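Local structure of putative alpha-N-acetylgalactosaminidase (Bacillus halodurans C-125, 3CC1) at residues Tyr37-Leu42 and His104-Lys109; Val52-Tyr57 and Lys182-Ala187; Met201-Ile206 and Leu215-Gly220. The protein probably hydrolyses terminal alpha-linked N-acetylgalactosamine from glycoconjugates, with a TIM-barrel catalytic domain followed by a beta-sandwich domain. One frame throughout, in Å; residues are numbered along the deposited sequence.

Interaction 1. Residues Tyr37-Leu42 and His104-Lys109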
# COMPACT_ATOMS: atom_id res chain seq x y z
N TYR A 37 -28.33 21.74 -26.99
CA TYR A 37 -28.21 22.29 -25.66
C TYR A 37 -26.85 22.94 -25.52
O TYR A 37 -26.74 24.06 -25.07
CB TYR A 37 -28.41 21.24 -24.59
CG TYR A 37 -28.38 21.76 -23.18
CD1 TYR A 37 -27.18 21.98 -22.52
CD2 TYR A 37 -29.54 21.96 -22.47
CE1 TYR A 37 -27.14 22.44 -21.23
CE2 TYR A 37 -29.52 22.44 -21.17
CZ TYR A 37 -28.33 22.65 -20.56
OH TYR A 37 -28.30 23.06 -19.27
N MSE A 38 -25.82 22.23 -25.94
CA MSE A 38 -24.48 22.74 -25.79
C MSE A 38 -24.32 24.06 -26.55
O MSE A 38 -23.68 25.00 -26.08
CB MSE A 38 -23.47 21.75 -26.32
CG MSE A 38 -22.03 22.23 -26.16
SE MSE A 38 -20.74 20.87 -26.73
CE MSE A 38 -21.09 19.65 -25.35
N ALA A 39 -24.94 24.12 -27.71
CA ALA A 39 -24.83 25.28 -28.57
C ALA A 39 -25.50 26.45 -27.87
O ALA A 39 -25.05 27.59 -27.94
CB ALA A 39 -25.52 25.01 -29.92
N ASN A 40 -26.60 26.16 -27.20
CA ASN A 40 -27.42 27.22 -26.62
C ASN A 40 -26.90 27.71 -25.27
O ASN A 40 -27.08 28.86 -24.94
CB ASN A 40 -28.86 26.74 -26.46
CG ASN A 40 -29.62 26.69 -27.80
OD1 ASN A 40 -29.39 27.52 -28.68
ND2 ASN A 40 -30.54 25.74 -27.93
N HIS A 41 -26.28 26.85 -24.48
CA HIS A 41 -25.93 27.22 -23.10
C HIS A 41 -24.44 27.17 -22.77
O HIS A 41 -24.01 27.78 -21.78
CB HIS A 41 -26.64 26.30 -22.09
CG HIS A 41 -28.12 26.32 -22.18
ND1 HIS A 41 -28.84 25.30 -22.77
CD2 HIS A 41 -29.02 27.25 -21.80
CE1 HIS A 41 -30.13 25.61 -22.74
NE2 HIS A 41 -30.26 26.79 -22.16
N LEU A 42 -23.67 26.42 -23.55
CA LEU A 42 -22.33 26.03 -23.13
C LEU A 42 -21.20 26.46 -24.08
O LEU A 42 -20.06 26.64 -23.66
CB LEU A 42 -22.29 24.51 -22.92
CG LEU A 42 -23.19 23.87 -21.85
CD1 LEU A 42 -23.05 22.32 -21.86
CD2 LEU A 42 -22.92 24.44 -20.43
N HIS A 104 -21.67 20.87 -36.94
CA HIS A 104 -20.83 21.97 -37.42
C HIS A 104 -21.67 23.24 -37.61
O HIS A 104 -21.20 24.32 -37.32
CB HIS A 104 -20.13 21.63 -38.72
CG HIS A 104 -19.11 20.55 -38.58
ND1 HIS A 104 -18.76 19.73 -39.63
CD2 HIS A 104 -18.36 20.15 -37.52
CE1 HIS A 104 -17.83 18.88 -39.22
NE2 HIS A 104 -17.58 19.11 -37.95
N ASP A 105 -22.91 23.07 -38.04
CA ASP A 105 -23.83 24.19 -38.25
C ASP A 105 -24.19 24.83 -36.94
O ASP A 105 -24.57 25.98 -36.93
CB ASP A 105 -25.12 23.75 -38.94
CG ASP A 105 -24.92 23.42 -40.42
OD1 ASP A 105 -23.89 23.84 -41.02
OD2 ASP A 105 -25.78 22.72 -40.97
N LEU A 106 -24.07 24.09 -35.85
CA LEU A 106 -24.26 24.67 -34.48
C LEU A 106 -22.95 25.31 -33.92
O LEU A 106 -22.90 25.81 -32.79
CB LEU A 106 -24.77 23.61 -33.50
CG LEU A 106 -26.19 23.08 -33.75
CD1 LEU A 106 -26.47 21.76 -32.95
CD2 LEU A 106 -27.20 24.18 -33.43
N GLY A 107 -21.89 25.29 -34.72
CA GLY A 107 -20.59 25.78 -34.31
C GLY A 107 -19.84 24.83 -33.38
O GLY A 107 -18.99 25.25 -32.60
N LEU A 108 -20.18 23.54 -33.45
CA LEU A 108 -19.59 22.55 -32.57
C LEU A 108 -18.77 21.57 -33.40
O LEU A 108 -18.69 21.66 -34.62
CB LEU A 108 -20.69 21.84 -31.77
CG LEU A 108 -21.60 22.65 -30.84
CD1 LEU A 108 -22.64 21.72 -30.22
CD2 LEU A 108 -20.80 23.39 -29.74
N LYS A 109 -18.12 20.64 -32.73
CA LYS A 109 -17.24 19.65 -33.35
C LYS A 109 -17.73 18.24 -33.03
O LYS A 109 -18.37 18.02 -32.00
CB LYS A 109 -15.81 19.84 -32.87
CG LYS A 109 -15.15 21.10 -33.48
CD LYS A 109 -13.83 21.44 -32.82
CE LYS A 109 -13.19 22.73 -33.46
NZ LYS A 109 -13.13 22.65 -34.95
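A39 and L106 mark the closest backbone approach, their CA atoms 6.0 Å apart, where the last turn of helix 28-41 passes the end of helix 97-105 and the chain turns through a Schellman motif, with G107 at positive phi (76°), to enter strand 109-115. No hydrogen bond spans the two segments; the contact is apolar. A39 meets L106 methyl to methylene, CB to CB at 3.9 Å, with L106 CD2 coming to 4.0 Å from the same A39 CB. Beside them L108 sets both of its methyls against the selenomethionine M38, and the two side chains run at a slant to one another. L108 CD2 lies 3.9 Å from M38 SE, and L108 CD1 reaches M38 CB at 4.0 Å. M38 has CG anti to the backbone N (chi1 -178°) and stays extended as far as SE, which brings CB, CG and SE in turn against the leucine's two methyls, before the chain bends at chi3 (-68°). Shortening L108 to an alanine would take away both methyls and is likely to open a gap beside M38 CG and SE, leaving the selenomethionine end freer to turn. In the outer helical layer of the TIM barrel, L106 and L108 also touch A35 of helix 28-41. Beneath the two helices, M38 and L108 converge on I50 of strand 49-52, while K109 pairs through its backbone with E48 and I50.

Interaction 2. Residues Val52-Tyr57 and Lys182-Ala187. With SO4 (sulfate ion), chain C; IMD (imidazole), chain G.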
# COMPACT_ATOMS: atom_id res chain seq x y z
N VAL A 52 -19.68 10.51 -29.93
CA VAL A 52 -20.43 9.28 -29.93
C VAL A 52 -19.47 8.18 -29.52
O VAL A 52 -18.43 7.97 -30.13
CB VAL A 52 -21.09 8.98 -31.32
CG1 VAL A 52 -21.66 7.55 -31.36
CG2 VAL A 52 -22.17 10.01 -31.67
N ASP A 53 -19.79 7.52 -28.43
CA ASP A 53 -18.92 6.45 -27.95
C ASP A 53 -19.07 5.15 -28.80
O ASP A 53 -19.76 5.10 -29.84
CB ASP A 53 -19.08 6.25 -26.42
CG ASP A 53 -17.73 5.91 -25.73
OD1 ASP A 53 -17.21 4.81 -25.91
OD2 ASP A 53 -17.14 6.79 -25.09
N ILE A 54 -18.41 4.11 -28.33
CA ILE A 54 -18.23 2.90 -29.08
C ILE A 54 -19.55 2.19 -29.43
O ILE A 54 -20.59 2.41 -28.79
CB ILE A 54 -17.30 1.89 -28.37
CG1 ILE A 54 -17.86 1.46 -27.00
CG2 ILE A 54 -15.89 2.42 -28.25
CD1 ILE A 54 -17.29 0.14 -26.46
N GLN A 55 -19.46 1.37 -30.45
CA GLN A 55 -20.52 0.44 -30.86
C GLN A 55 -21.66 1.16 -31.57
O GLN A 55 -22.79 0.69 -31.61
CB GLN A 55 -20.97 -0.44 -29.67
CG GLN A 55 -19.85 -1.42 -29.28
CD GLN A 55 -20.14 -2.28 -28.06
OE1 GLN A 55 -20.03 -3.50 -28.14
NE2 GLN A 55 -20.43 -1.66 -26.92
N TRP A 56 -21.31 2.30 -32.15
CA TRP A 56 -22.20 3.03 -33.02
C TRP A 56 -22.53 2.27 -34.31
O TRP A 56 -23.43 2.68 -35.03
CB TRP A 56 -21.61 4.43 -33.35
CG TRP A 56 -20.15 4.43 -33.73
CD1 TRP A 56 -19.11 4.69 -32.91
CD2 TRP A 56 -19.58 4.16 -35.03
NE1 TRP A 56 -17.92 4.57 -33.59
CE2 TRP A 56 -18.18 4.27 -34.89
CE3 TRP A 56 -20.11 3.84 -36.28
CZ2 TRP A 56 -17.32 4.07 -35.95
CZ3 TRP A 56 -19.26 3.65 -37.32
CH2 TRP A 56 -17.87 3.75 -37.16
N TYR A 57 -21.87 1.10 -34.50
CA TYR A 57 -21.93 0.26 -35.71
C TYR A 57 -22.66 -1.06 -35.44
O TYR A 57 -22.71 -1.93 -36.30
CB TYR A 57 -20.50 -0.01 -36.24
CG TYR A 57 -19.56 -0.35 -35.11
CD1 TYR A 57 -19.60 -1.61 -34.51
CD2 TYR A 57 -18.69 0.61 -34.59
CE1 TYR A 57 -18.77 -1.91 -33.44
CE2 TYR A 57 -17.87 0.31 -33.53
CZ TYR A 57 -17.93 -0.95 -32.94
OH TYR A 57 -17.10 -1.28 -31.89
N LYS A 182 -11.17 9.01 -30.63
CA LYS A 182 -10.55 8.34 -29.49
C LYS A 182 -10.48 6.84 -29.80
O LYS A 182 -11.48 6.24 -30.16
CB LYS A 182 -11.33 8.56 -28.20
CG LYS A 182 -10.69 7.89 -26.96
CD LYS A 182 -10.71 8.78 -25.74
CE LYS A 182 -9.95 8.11 -24.55
N VAL A 183 -9.29 6.26 -29.65
CA VAL A 183 -9.13 4.82 -29.88
C VAL A 183 -9.13 4.13 -28.51
O VAL A 183 -8.32 4.43 -27.62
CB VAL A 183 -7.85 4.51 -30.67
CG1 VAL A 183 -7.79 3.03 -31.09
CG2 VAL A 183 -7.73 5.49 -31.87
N ASP A 184 -10.10 3.22 -28.36
CA ASP A 184 -10.18 2.33 -27.20
C ASP A 184 -9.49 0.98 -27.47
O ASP A 184 -9.20 0.61 -28.63
CB ASP A 184 -11.66 2.17 -26.80
CG ASP A 184 -12.29 3.53 -26.30
OD1 ASP A 184 -11.62 4.30 -25.57
OD2 ASP A 184 -13.46 3.82 -26.59
N ASP A 185 -9.17 0.27 -26.39
CA ASP A 185 -8.40 -1.00 -26.45
C ASP A 185 -7.02 -0.80 -27.06
O ASP A 185 -6.49 -1.68 -27.74
CB ASP A 185 -9.08 -2.06 -27.29
CG ASP A 185 -8.38 -3.44 -27.18
OD1 ASP A 185 -7.93 -3.76 -26.06
OD2 ASP A 185 -8.25 -4.17 -28.20
N ILE A 186 -6.44 0.36 -26.79
CA ILE A 186 -5.18 0.74 -27.36
C ILE A 186 -4.09 0.73 -26.30
O ILE A 186 -2.92 0.62 -26.64
CB ILE A 186 -5.28 2.12 -28.10
CG1 ILE A 186 -4.15 2.24 -29.12
CG2 ILE A 186 -5.34 3.29 -27.09
CD1 ILE A 186 -4.15 1.12 -30.23
N ALA A 187 -4.47 0.82 -25.03
CA ALA A 187 -3.55 0.46 -23.95
C ALA A 187 -3.49 -1.10 -23.86
O ALA A 187 -4.30 -1.83 -24.47
CB ALA A 187 -3.99 1.13 -22.59
S SO4 C . -7.98 1.40 -23.24
O1 SO4 C . -7.32 0.14 -22.90
O2 SO4 C . -9.35 1.19 -23.78
O3 SO4 C . -7.18 1.97 -24.34
O4 SO4 C . -8.02 2.31 -22.11
N1 IMD G . -15.45 1.94 -22.15
C2 IMD G . -14.87 2.22 -23.34
N3 IMD G . -15.60 3.20 -23.94
C4 IMD G . -16.63 3.51 -23.13
C5 IMD G . -16.53 2.72 -22.00
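Two like-charged carboxylates, D53 and D184, come close across the C-terminal ends of the TIM-barrel strands, D53 OD1 lying 3.9 Å from D184 OD2, while the W56 indole behind D53 carries Y57 CD2 over the centre of one face, 3.6 Å above its plane, and has D53 O at its edge. The Y57 ring takes Q55 CA toward the rim of one face and W56 CE2 at its edge, so the loop after strand 49-52 folds tightly on itself. Glycosidases of this fold keep their active site at this end of the barrel. An imidazole, probably from the crystallisation liquor like the sulfate nearby, places N3 near both acids, 3.0 Å from D53 OD1 and in a weak hydrogen bond to D184 OD2. D53 OD1 accepts a hydrogen bond from I54 N at 2.8 Å, met on the anti side and 28° out of the carboxylate plane; N17 holds D53 OD2. D184 OD2 has a firmer partner in H113 ND1. With I54 CG1 placed between the backbone N and the carbonyl carbon (chi1 61°), CG2 is left anti to the carbonyl carbon, and this methyl meets D184 OD2 at 3.3 Å. I54 further packs on L191 of the second subunit. Past D184, three successive amides grip the sulfate, which R190 of the second subunit also binds: D185 N bonds O2 at 2.8 Å, I186 N turns to O3, and A187 N meets that same O3 at 3.0 Å, nearly straight at 174°.

Interaction 3. Residues Met201-Ile206 and Leu215-Gly220. With SO4 (sulfate ion), chain C.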
# COMPACT_ATOMS: atom_id res chain seq x y z
N MSE A 201 0.88 3.32 -36.66
CA MSE A 201 0.10 3.29 -37.91
C MSE A 201 -1.12 4.21 -37.84
O MSE A 201 -1.43 4.88 -38.80
CB MSE A 201 -0.38 1.87 -38.24
CG MSE A 201 0.75 0.98 -38.69
SE MSE A 201 0.15 -0.73 -39.40
CE MSE A 201 -0.99 -1.34 -37.97
N ILE A 202 -1.81 4.18 -36.69
CA ILE A 202 -3.00 5.00 -36.49
C ILE A 202 -2.56 6.46 -36.64
O ILE A 202 -3.20 7.26 -37.30
CB ILE A 202 -3.70 4.70 -35.14
CG1 ILE A 202 -4.33 3.30 -35.20
CG2 ILE A 202 -4.73 5.81 -34.80
CD1 ILE A 202 -4.66 2.64 -33.85
N GLN A 203 -1.42 6.77 -36.07
CA GLN A 203 -0.94 8.14 -36.06
C GLN A 203 -0.61 8.63 -37.47
O GLN A 203 -0.98 9.74 -37.87
CB GLN A 203 0.25 8.29 -35.12
CG GLN A 203 -0.15 8.24 -33.64
CD GLN A 203 1.05 8.22 -32.71
OE1 GLN A 203 2.09 7.65 -33.03
NE2 GLN A 203 0.90 8.83 -31.53
N ARG A 204 0.03 7.76 -38.23
CA ARG A 204 0.34 8.06 -39.61
C ARG A 204 -0.90 8.21 -40.47
O ARG A 204 -0.94 9.07 -41.36
CB ARG A 204 1.25 6.97 -40.20
CG ARG A 204 2.62 7.05 -39.63
CD ARG A 204 3.60 6.24 -40.44
NE ARG A 204 3.53 4.84 -40.06
CZ ARG A 204 4.38 4.26 -39.22
NH1 ARG A 204 5.35 4.97 -38.67
NH2 ARG A 204 4.24 2.98 -38.92
N ALA A 205 -1.91 7.38 -40.19
CA ALA A 205 -3.18 7.38 -40.93
C ALA A 205 -3.94 8.67 -40.70
O ALA A 205 -4.39 9.31 -41.64
CB ALA A 205 -4.05 6.16 -40.54
N ILE A 206 -4.08 9.06 -39.45
CA ILE A 206 -4.81 10.30 -39.16
C ILE A 206 -4.06 11.49 -39.77
O ILE A 206 -4.65 12.45 -40.27
CB ILE A 206 -5.11 10.46 -37.64
CG1 ILE A 206 -6.20 11.49 -37.45
CG2 ILE A 206 -3.86 10.86 -36.85
CD1 ILE A 206 -6.75 11.52 -36.04
N LEU A 215 -6.52 13.19 -32.35
CA LEU A 215 -6.39 11.80 -31.97
C LEU A 215 -6.21 11.70 -30.48
O LEU A 215 -5.32 12.32 -29.90
CB LEU A 215 -5.20 11.14 -32.66
CG LEU A 215 -5.02 9.65 -32.32
CD1 LEU A 215 -6.26 8.88 -32.78
CD2 LEU A 215 -3.72 9.12 -32.93
N SER A 216 -7.04 10.90 -29.85
CA SER A 216 -6.91 10.64 -28.45
C SER A 216 -6.71 9.15 -28.25
O SER A 216 -7.45 8.33 -28.81
CB SER A 216 -8.18 11.12 -27.78
OG SER A 216 -8.14 10.82 -26.41
N LEU A 217 -5.69 8.80 -27.49
CA LEU A 217 -5.38 7.39 -27.25
C LEU A 217 -5.77 7.00 -25.82
O LEU A 217 -6.94 7.19 -25.41
CB LEU A 217 -3.92 7.10 -27.56
CG LEU A 217 -3.59 7.32 -29.06
CD1 LEU A 217 -2.13 7.16 -29.31
CD2 LEU A 217 -4.40 6.42 -30.00
N SER A 218 -4.85 6.43 -25.06
CA SER A 218 -5.20 6.01 -23.68
C SER A 218 -4.08 6.29 -22.70
O SER A 218 -3.39 5.40 -22.27
CB SER A 218 -5.62 4.52 -23.64
OG SER A 218 -6.04 4.14 -22.33
N PRO A 219 -3.88 7.58 -22.35
CA PRO A 219 -2.69 7.96 -21.59
C PRO A 219 -2.84 7.67 -20.11
O PRO A 219 -1.86 7.76 -19.35
CB PRO A 219 -2.58 9.48 -21.85
CG PRO A 219 -4.00 9.91 -22.06
CD PRO A 219 -4.69 8.74 -22.75
N GLY A 220 -4.04 7.32 -19.71
CA GLY A 220 -4.35 7.21 -18.27
C GLY A 220 -4.51 8.60 -17.64
O GLY A 220 -4.43 9.63 -18.33
S SO4 C . -7.98 1.40 -23.24
O1 SO4 C . -7.32 0.14 -22.90
O2 SO4 C . -9.35 1.19 -23.78
O3 SO4 C . -7.18 1.97 -24.34
O4 SO4 C . -8.02 2.31 -22.11
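L215 stands across the helix side chains, meeting I202 and Q203 each at about a right angle and I206 obliquely. Its CG is anti to the backbone N (chi1 -179°), which carries the methyl fork toward the helix turn of I202 and Q203 and leaves CB to I206. L215 CD2 rests on Q203 CG at 3.7 Å and on I202 CG2 at 3.9 Å; L215 CD1 meets that same I202 methyl. One turn further on, the extended I206 side chain brings CD1 to 3.7 Å from L215 CB, alongside the strand backbone. These residues close the beta-alpha-beta unit of strand 180-184, helix 196-208 and strand 214-216, the repeating element of the TIM barrel, and V183 of the neighbouring strand packs on L215 and L217 as well. Q203 runs extended beyond CG, across L217 at about a right angle, its amide NE2 4.1 Å from L217 CD1. Beyond L217 the chain leaves the strand, and S218, on the loop at its C-terminal end, has OG anti to its backbone N and donates a 2.7 Å hydrogen bond from OG to sulfate O4.

From the N terminus, helix 28-41 opens interaction 1, and the loop after strand 49-52 opens interaction 2 before interaction 1 closes at 104-109; interaction 2 closes only at 182-187, so the two cross. Interaction 3 follows in series, closing a short loop of eight residues. Interaction 1 lies where strand 109-115 begins, joining adjacent outer helices, whereas interaction 2 lies where strands end; their centres are about 23 Å apart and they do not touch. Interactions 2 and 3 meet: strands 180-184 and 214-216 are sheet neighbours, V183 N lying 2.9 Å from S216 O in a probable hydrogen bond, and both loops that follow bind one sulfate.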